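Local coordinates for truncated hemoglobin 4 (Chlamydomonas reinhardtii, PDB 6BME), which binds heme b in a globin domain, its iron held between a lysine and a histidine, and is probably an oxygen-binding protein, at residues Ala15-Phe20 / Lys45-Leu50; Arg76-Thr81 / Pro116-Glu121. All blocks are in the same frame, centred on the assembly; numbering follows the deposited sequence.

In the fold
Interactions 1 and 2 stand on opposite sides of the chain's centre, about 21 Å apart between their centres, and the heme lies between them, touched by both. Interaction 1 (15-20 with 45-50) joins helix 10-25 to helix 39-53 and delivers Lys45, the distal ligand of the iron. Interaction 2 (76-81 with 116-121) lies on the side of the proximal ligand His69, with the side chain of Phe118 about 4 Å from that of the histidine. Nearest atoms of the two contacts are about 7 Å apart, so the two do not touch directly; Phe118 and Lys45 come to about 7 Å between their side chains, with the porphyrin between them.

Interaction 1. Residues Ala15-Phe20 / Lys45-Leu50; sequences ATVDVF and KQNRFL. With HEM (protoporphyrin IX containing Fe), chain C; SO4 (sulfate ion), chain D.
Phe20 slides its ring beneath the side-chain amide of Gln46, the two planes only 16° apart. NE2 of Gln46 lies 3.1 Å from CD2 of Phe20, above one ring face and displaced toward the rim; a bend at chi2 lays the amide over that ring. The far edge of the same ring points into the face of Phe49, an edge-to-face pair with centroids 5.1 Å apart and planes at 56°, CZ of Phe20 standing over the centre. Phe49 in turn reaches the porphyrin, its CD2 3.4 Å from C2B of the heme, and Phe90 of helix 80-96 meets both rings. With an alanine at Phe49, the Phe20 edge would probably lose its aromatic partner and a gap would be likely to open between helix 10-25 and the heme. One turn before Phe20, Val17 sets CG1 against CB of Gln46 at 3.7 Å, while its CG2 meets the Asn47 amide and CD2 of Leu50. One turn before Phe49, on the heme-facing side of helix 39-53, Lys45 runs extended over the porphyrin until chi4 (57°) turns NZ onto the iron, 2.1 Å away, with His69 as the other axial ligand. This is the distal B/E helix pairing of the 2-on-2 globin fold, here carrying the lysine ligand of a hexacoordinate heme.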
# COMPACT_ATOMS: atom_id res chain seq x y z
N ALA A 15 3.83 -10.11 10.65
CA ALA A 15 2.92 -11.08 10.06
C ALA A 15 1.97 -10.40 9.09
O ALA A 15 1.70 -10.94 8.01
CB ALA A 15 2.13 -11.81 11.16
N THR A 16 1.46 -9.22 9.45
CA THR A 16 0.56 -8.49 8.56
C THR A 16 1.27 -8.11 7.26
O THR A 16 0.69 -8.24 6.17
CB THR A 16 0.04 -7.23 9.25
OG1 THR A 16 -0.61 -7.61 10.48
CG2 THR A 16 -0.96 -6.49 8.35
N VAL A 17 2.51 -7.64 7.36
CA VAL A 17 3.29 -7.29 6.17
C VAL A 17 3.45 -8.51 5.26
O VAL A 17 3.28 -8.41 4.04
CB VAL A 17 4.66 -6.70 6.58
CG1 VAL A 17 5.61 -6.64 5.38
CG2 VAL A 17 4.47 -5.29 7.18
N ASP A 18 3.75 -9.68 5.84
CA ASP A 18 3.93 -10.88 5.03
C ASP A 18 2.64 -11.27 4.32
O ASP A 18 2.64 -11.59 3.13
CB ASP A 18 4.45 -12.03 5.89
CG ASP A 18 5.97 -12.03 6.00
OD1 ASP A 18 6.62 -11.15 5.39
OD2 ASP A 18 6.52 -12.90 6.71
N VAL A 19 1.51 -11.25 5.05
CA VAL A 19 0.22 -11.53 4.42
C VAL A 19 -0.01 -10.60 3.24
O VAL A 19 -0.35 -11.04 2.13
CB VAL A 19 -0.92 -11.39 5.46
CG1 VAL A 19 -2.30 -11.37 4.74
CG2 VAL A 19 -0.84 -12.50 6.50
N PHE A 20 0.21 -9.30 3.46
CA PHE A 20 -0.06 -8.28 2.46
C PHE A 20 0.88 -8.44 1.27
O PHE A 20 0.44 -8.41 0.12
CB PHE A 20 0.07 -6.91 3.12
CG PHE A 20 -0.17 -5.74 2.22
CD1 PHE A 20 -1.20 -5.74 1.29
CD2 PHE A 20 0.61 -4.61 2.35
CE1 PHE A 20 -1.41 -4.63 0.47
CE2 PHE A 20 0.40 -3.50 1.55
CZ PHE A 20 -0.61 -3.51 0.60
N LYS A 45 8.85 -1.08 1.53
CA LYS A 45 7.64 -0.46 1.00
C LYS A 45 6.41 -0.88 1.78
O LYS A 45 5.58 -0.04 2.16
CB LYS A 45 7.47 -0.82 -0.48
CG LYS A 45 6.03 -0.68 -0.98
CD LYS A 45 5.93 -1.01 -2.46
CE LYS A 45 4.47 -1.20 -2.90
NZ LYS A 45 3.60 -0.02 -2.60
N GLN A 46 6.25 -2.18 1.99
CA GLN A 46 5.04 -2.67 2.66
C GLN A 46 4.96 -2.16 4.08
O GLN A 46 3.88 -1.79 4.56
CB GLN A 46 5.01 -4.20 2.61
CG GLN A 46 5.01 -4.73 1.17
CD GLN A 46 3.75 -4.34 0.41
OE1 GLN A 46 3.63 -3.21 -0.09
NE2 GLN A 46 2.80 -5.27 0.33
N ASN A 47 6.10 -2.11 4.78
CA ASN A 47 6.12 -1.58 6.13
C ASN A 47 5.73 -0.11 6.17
O ASN A 47 5.01 0.33 7.07
CB ASN A 47 7.50 -1.78 6.76
CG ASN A 47 7.61 -3.12 7.43
OD1 ASN A 47 7.09 -3.30 8.52
ND2 ASN A 47 8.26 -4.07 6.77
N ARG A 48 6.23 0.68 5.21
CA ARG A 48 5.90 2.11 5.20
C ARG A 48 4.45 2.34 4.78
O ARG A 48 3.78 3.24 5.29
CB ARG A 48 6.87 2.86 4.29
CG ARG A 48 7.01 4.33 4.64
CD ARG A 48 8.11 5.02 3.87
NE ARG A 48 8.38 6.34 4.44
CZ ARG A 48 9.11 7.28 3.85
NH1 ARG A 48 9.65 7.07 2.66
NH2 ARG A 48 9.29 8.44 4.46
N PHE A 49 3.95 1.50 3.86
CA PHE A 49 2.54 1.55 3.46
C PHE A 49 1.64 1.33 4.67
O PHE A 49 0.70 2.10 4.92
CB PHE A 49 2.29 0.48 2.38
CG PHE A 49 0.91 0.49 1.75
CD1 PHE A 49 -0.23 0.19 2.50
CD2 PHE A 49 0.76 0.71 0.39
CE1 PHE A 49 -1.50 0.18 1.90
CE2 PHE A 49 -0.49 0.71 -0.21
CZ PHE A 49 -1.63 0.44 0.55
N LEU A 50 1.94 0.29 5.44
CA LEU A 50 1.17 -0.01 6.64
C LEU A 50 1.27 1.13 7.65
O LEU A 50 0.27 1.54 8.24
CB LEU A 50 1.66 -1.33 7.24
CG LEU A 50 1.11 -1.75 8.61
CD1 LEU A 50 -0.40 -1.92 8.55
CD2 LEU A 50 1.78 -3.05 9.02
CHA HEM C . 7.25 2.00 -4.03
CHB HEM C . 3.88 3.15 -0.76
CHC HEM C . 0.50 2.20 -4.10
CHD HEM C . 3.79 -0.42 -6.47
C1A HEM C . 6.69 2.44 -2.85
C2A HEM C . 7.36 2.90 -1.64
C3A HEM C . 6.40 3.20 -0.75
C4A HEM C . 5.11 2.95 -1.35
CMA HEM C . 6.56 3.75 0.69
CAA HEM C . 8.90 3.04 -1.42
CBA HEM C . 9.62 1.70 -1.55
CGA HEM C . 11.08 1.77 -1.13
O1A HEM C . 11.87 2.54 -1.75
O2A HEM C . 11.43 1.03 -0.16
C1B HEM C . 2.67 3.12 -1.43
C2B HEM C . 1.42 3.72 -1.00
C3B HEM C . 0.51 3.46 -1.95
C4B HEM C . 1.13 2.66 -2.97
CMB HEM C . 1.22 4.56 0.28
CAB HEM C . -0.99 3.85 -2.01
CBB HEM C . -1.73 4.15 -0.94
C1C HEM C . 1.08 1.32 -4.99
C2C HEM C . 0.39 0.58 -6.00
C3C HEM C . 1.27 -0.17 -6.65
C4C HEM C . 2.58 0.10 -6.08
CMC HEM C . -1.14 0.64 -6.24
CAC HEM C . 0.92 -1.13 -7.80
CBC HEM C . 1.57 -2.29 -7.95
C1D HEM C . 5.02 0.08 -6.07
C2D HEM C . 6.31 -0.25 -6.64
C3D HEM C . 7.25 0.41 -5.97
C4D HEM C . 6.60 1.18 -4.94
CMD HEM C . 6.52 -1.22 -7.82
CAD HEM C . 8.79 0.37 -6.18
CBD HEM C . 9.19 1.26 -7.34
CGD HEM C . 10.69 1.13 -7.52
O1D HEM C . 11.41 1.06 -6.50
O2D HEM C . 11.15 1.10 -8.69
NA HEM C . 5.33 2.47 -2.62
NB HEM C . 2.46 2.48 -2.64
NC HEM C . 2.41 1.01 -5.07
ND HEM C . 5.24 0.97 -5.03
FE HEM C . 3.85 1.71 -3.83
S SO4 D . 8.76 7.93 7.85
O1 SO4 D . 8.08 8.00 9.13
O2 SO4 D . 10.19 8.18 8.05
O3 SO4 D . 8.25 8.97 6.96
O4 SO4 D . 8.56 6.60 7.28

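Interaction 2. Residues Arg76-Thr81 / Pro116-Glu121; sequences RGLNLT and PLFDPE. With HEM (protoporphyrin IX containing Fe), chain C.
Leu80 presses its CD2 against the backbone of Phe118, 3.5 Å from the carbonyl O and 4.1 Å from CB of that phenylalanine, at the tight centre of this contact. Next to it, Leu78 sends its two methyls to different targets: CD2 meets the edge of the Phe118 ring, near its plane and 4.0 Å from CE2, while CD1 comes within 3.5 Å of CAC of the heme. The extended first torsion of Leu78 (CG opposite the backbone N, chi1 -174°) lets the isobutyl group reach both, one methyl at the ring edge and the other at the heme. Pro120 belongs to the packed part as well, its CG 3.8 Å from CB of Asn79 and in contact with the carbonyl O of Leu78. Phe118 itself brings CZ to 3.5 Å from CHC of the heme, and its ring also packs edge-to-face with that of His69, the proximal iron ligand, and meets Phe83. Here the turn leading into helix 80-96 and the loop after helix 101-114 together line the proximal wall of the globin heme pocket, Leu78 and Phe118 being their two pocket residues. Elsewhere the fit relaxes: CD of Pro120 stays 4.4 Å from CG of Leu80, and no hydrogen bond joins the segments. The polar groups on this side bond within their own segments or to residues just beyond them. Asn79 is the N-cap of helix 80-96: its OD1 accepts a weak bond from the backbone N of Thr81 and another from that of His82. Asp119 forms an Asx turn, OD1 receiving Glu121 N from 46° out of the carboxylate plane, while the exposed side chains of Thr81 and Glu121 stand clear of the opposite segment.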
# COMPACT_ATOMS: atom_id res chain seq x y z
N ARG A 76 4.36 2.49 -17.32
CA ARG A 76 3.95 1.11 -17.14
C ARG A 76 2.44 0.92 -17.00
O ARG A 76 2.00 -0.18 -16.62
CB ARG A 76 4.66 0.50 -15.92
CG ARG A 76 6.19 0.68 -15.88
CD ARG A 76 6.94 -0.45 -16.56
NE ARG A 76 6.70 -1.73 -15.90
CZ ARG A 76 7.27 -2.10 -14.76
NH1 ARG A 76 8.12 -1.30 -14.14
NH2 ARG A 76 6.97 -3.29 -14.23
N GLY A 77 1.63 1.95 -17.25
CA GLY A 77 0.19 1.78 -17.25
C GLY A 77 -0.44 1.54 -15.90
O GLY A 77 -1.54 0.98 -15.83
N LEU A 78 0.20 1.97 -14.81
CA LEU A 78 -0.38 1.82 -13.48
C LEU A 78 -1.64 2.68 -13.38
O LEU A 78 -1.64 3.85 -13.78
CB LEU A 78 0.63 2.24 -12.41
CG LEU A 78 0.17 2.00 -10.97
CD1 LEU A 78 -0.01 0.52 -10.80
CD2 LEU A 78 1.16 2.56 -9.93
N ASN A 79 -2.73 2.10 -12.87
CA ASN A 79 -4.01 2.79 -12.94
C ASN A 79 -4.84 2.58 -11.67
O ASN A 79 -4.41 1.93 -10.71
CB ASN A 79 -4.78 2.37 -14.21
CG ASN A 79 -5.17 0.90 -14.22
OD1 ASN A 79 -5.63 0.37 -13.22
ND2 ASN A 79 -4.98 0.25 -15.36
N LEU A 80 -6.05 3.15 -11.68
CA LEU A 80 -6.90 3.11 -10.50
C LEU A 80 -7.36 1.70 -10.18
O LEU A 80 -7.61 1.38 -9.01
CB LEU A 80 -8.11 4.03 -10.72
CG LEU A 80 -7.86 5.53 -10.62
CD1 LEU A 80 -9.12 6.29 -10.96
CD2 LEU A 80 -7.36 5.93 -9.22
N THR A 81 -7.52 0.84 -11.19
CA THR A 81 -7.88 -0.54 -10.91
C THR A 81 -6.77 -1.22 -10.12
O THR A 81 -7.02 -1.96 -9.16
CB THR A 81 -8.16 -1.31 -12.20
OG1 THR A 81 -9.13 -0.59 -12.99
CG2 THR A 81 -8.73 -2.70 -11.90
N PRO A 116 -6.89 9.56 -5.55
CA PRO A 116 -6.80 10.46 -6.72
C PRO A 116 -5.39 10.63 -7.28
O PRO A 116 -5.26 11.03 -8.44
CB PRO A 116 -7.35 11.78 -6.18
CG PRO A 116 -8.30 11.36 -5.13
CD PRO A 116 -7.64 10.20 -4.46
N LEU A 117 -4.34 10.36 -6.51
CA LEU A 117 -2.98 10.47 -7.04
C LEU A 117 -2.62 9.33 -7.98
O LEU A 117 -1.55 9.36 -8.59
CB LEU A 117 -1.97 10.52 -5.90
CG LEU A 117 -2.30 11.45 -4.73
CD1 LEU A 117 -1.36 11.20 -3.56
CD2 LEU A 117 -2.28 12.92 -5.16
N PHE A 118 -3.47 8.31 -8.08
CA PHE A 118 -3.25 7.20 -8.99
C PHE A 118 -4.17 7.26 -10.19
O PHE A 118 -4.28 6.27 -10.93
CB PHE A 118 -3.38 5.88 -8.23
CG PHE A 118 -2.24 5.64 -7.28
CD1 PHE A 118 -2.24 6.23 -6.03
CD2 PHE A 118 -1.13 4.90 -7.69
CE1 PHE A 118 -1.17 6.04 -5.15
CE2 PHE A 118 -0.05 4.71 -6.83
CZ PHE A 118 -0.07 5.29 -5.55
N ASP A 119 -4.81 8.40 -10.42
CA ASP A 119 -5.63 8.62 -11.60
C ASP A 119 -4.72 8.98 -12.78
O ASP A 119 -4.14 10.07 -12.80
CB ASP A 119 -6.65 9.72 -11.33
CG ASP A 119 -7.59 9.96 -12.51
OD1 ASP A 119 -7.34 9.46 -13.63
OD2 ASP A 119 -8.59 10.67 -12.30
N PRO A 120 -4.61 8.11 -13.79
CA PRO A 120 -3.70 8.39 -14.91
C PRO A 120 -4.05 9.66 -15.67
O PRO A 120 -3.17 10.24 -16.30
CB PRO A 120 -3.84 7.15 -15.80
CG PRO A 120 -4.40 6.08 -14.87
CD PRO A 120 -5.30 6.82 -13.95
N GLU A 121 -5.30 10.11 -15.62
CA GLU A 121 -5.66 11.33 -16.34
C GLU A 121 -4.92 12.55 -15.81
O GLU A 121 -4.81 13.56 -16.51
CB GLU A 121 -7.17 11.55 -16.27
CG GLU A 121 -7.97 10.50 -17.05
CD GLU A 121 -8.07 10.81 -18.54
OE1 GLU A 121 -9.09 10.42 -19.16
OE2 GLU A 121 -7.15 11.45 -19.11
CHA HEM C . 7.25 2.00 -4.03
CHB HEM C . 3.88 3.15 -0.76
CHC HEM C . 0.50 2.20 -4.10
CHD HEM C . 3.79 -0.42 -6.47
C1A HEM C . 6.69 2.44 -2.85
C2A HEM C . 7.36 2.90 -1.64
C3A HEM C . 6.40 3.20 -0.75
C4A HEM C . 5.11 2.95 -1.35
CMA HEM C . 6.56 3.75 0.69
CAA HEM C . 8.90 3.04 -1.42
CBA HEM C . 9.62 1.70 -1.55
CGA HEM C . 11.08 1.77 -1.13
O1A HEM C . 11.87 2.54 -1.75
O2A HEM C . 11.43 1.03 -0.16
C1B HEM C . 2.67 3.12 -1.43
C2B HEM C . 1.42 3.72 -1.00
C3B HEM C . 0.51 3.46 -1.95
C4B HEM C . 1.13 2.66 -2.97
CMB HEM C . 1.22 4.56 0.28
CAB HEM C . -0.99 3.85 -2.01
CBB HEM C . -1.73 4.15 -0.94
C1C HEM C . 1.08 1.32 -4.99
C2C HEM C . 0.39 0.58 -6.00
C3C HEM C . 1.27 -0.17 -6.65
C4C HEM C . 2.58 0.10 -6.08
CMC HEM C . -1.14 0.64 -6.24
CAC HEM C . 0.92 -1.13 -7.80
CBC HEM C . 1.57 -2.29 -7.95
C1D HEM C . 5.02 0.08 -6.07
C2D HEM C . 6.31 -0.25 -6.64
C3D HEM C . 7.25 0.41 -5.97
C4D HEM C . 6.60 1.18 -4.94
CMD HEM C . 6.52 -1.22 -7.82
CAD HEM C . 8.79 0.37 -6.18
CBD HEM C . 9.19 1.26 -7.34
CGD HEM C . 10.69 1.13 -7.52
O1D HEM C . 11.41 1.06 -6.50
O2D HEM C . 11.15 1.10 -8.69
NA HEM C . 5.33 2.47 -2.62
NB HEM C . 2.46 2.48 -2.64
NC HEM C . 2.41 1.01 -5.07
ND HEM C . 5.24 0.97 -5.03
FE HEM C . 3.85 1.71 -3.83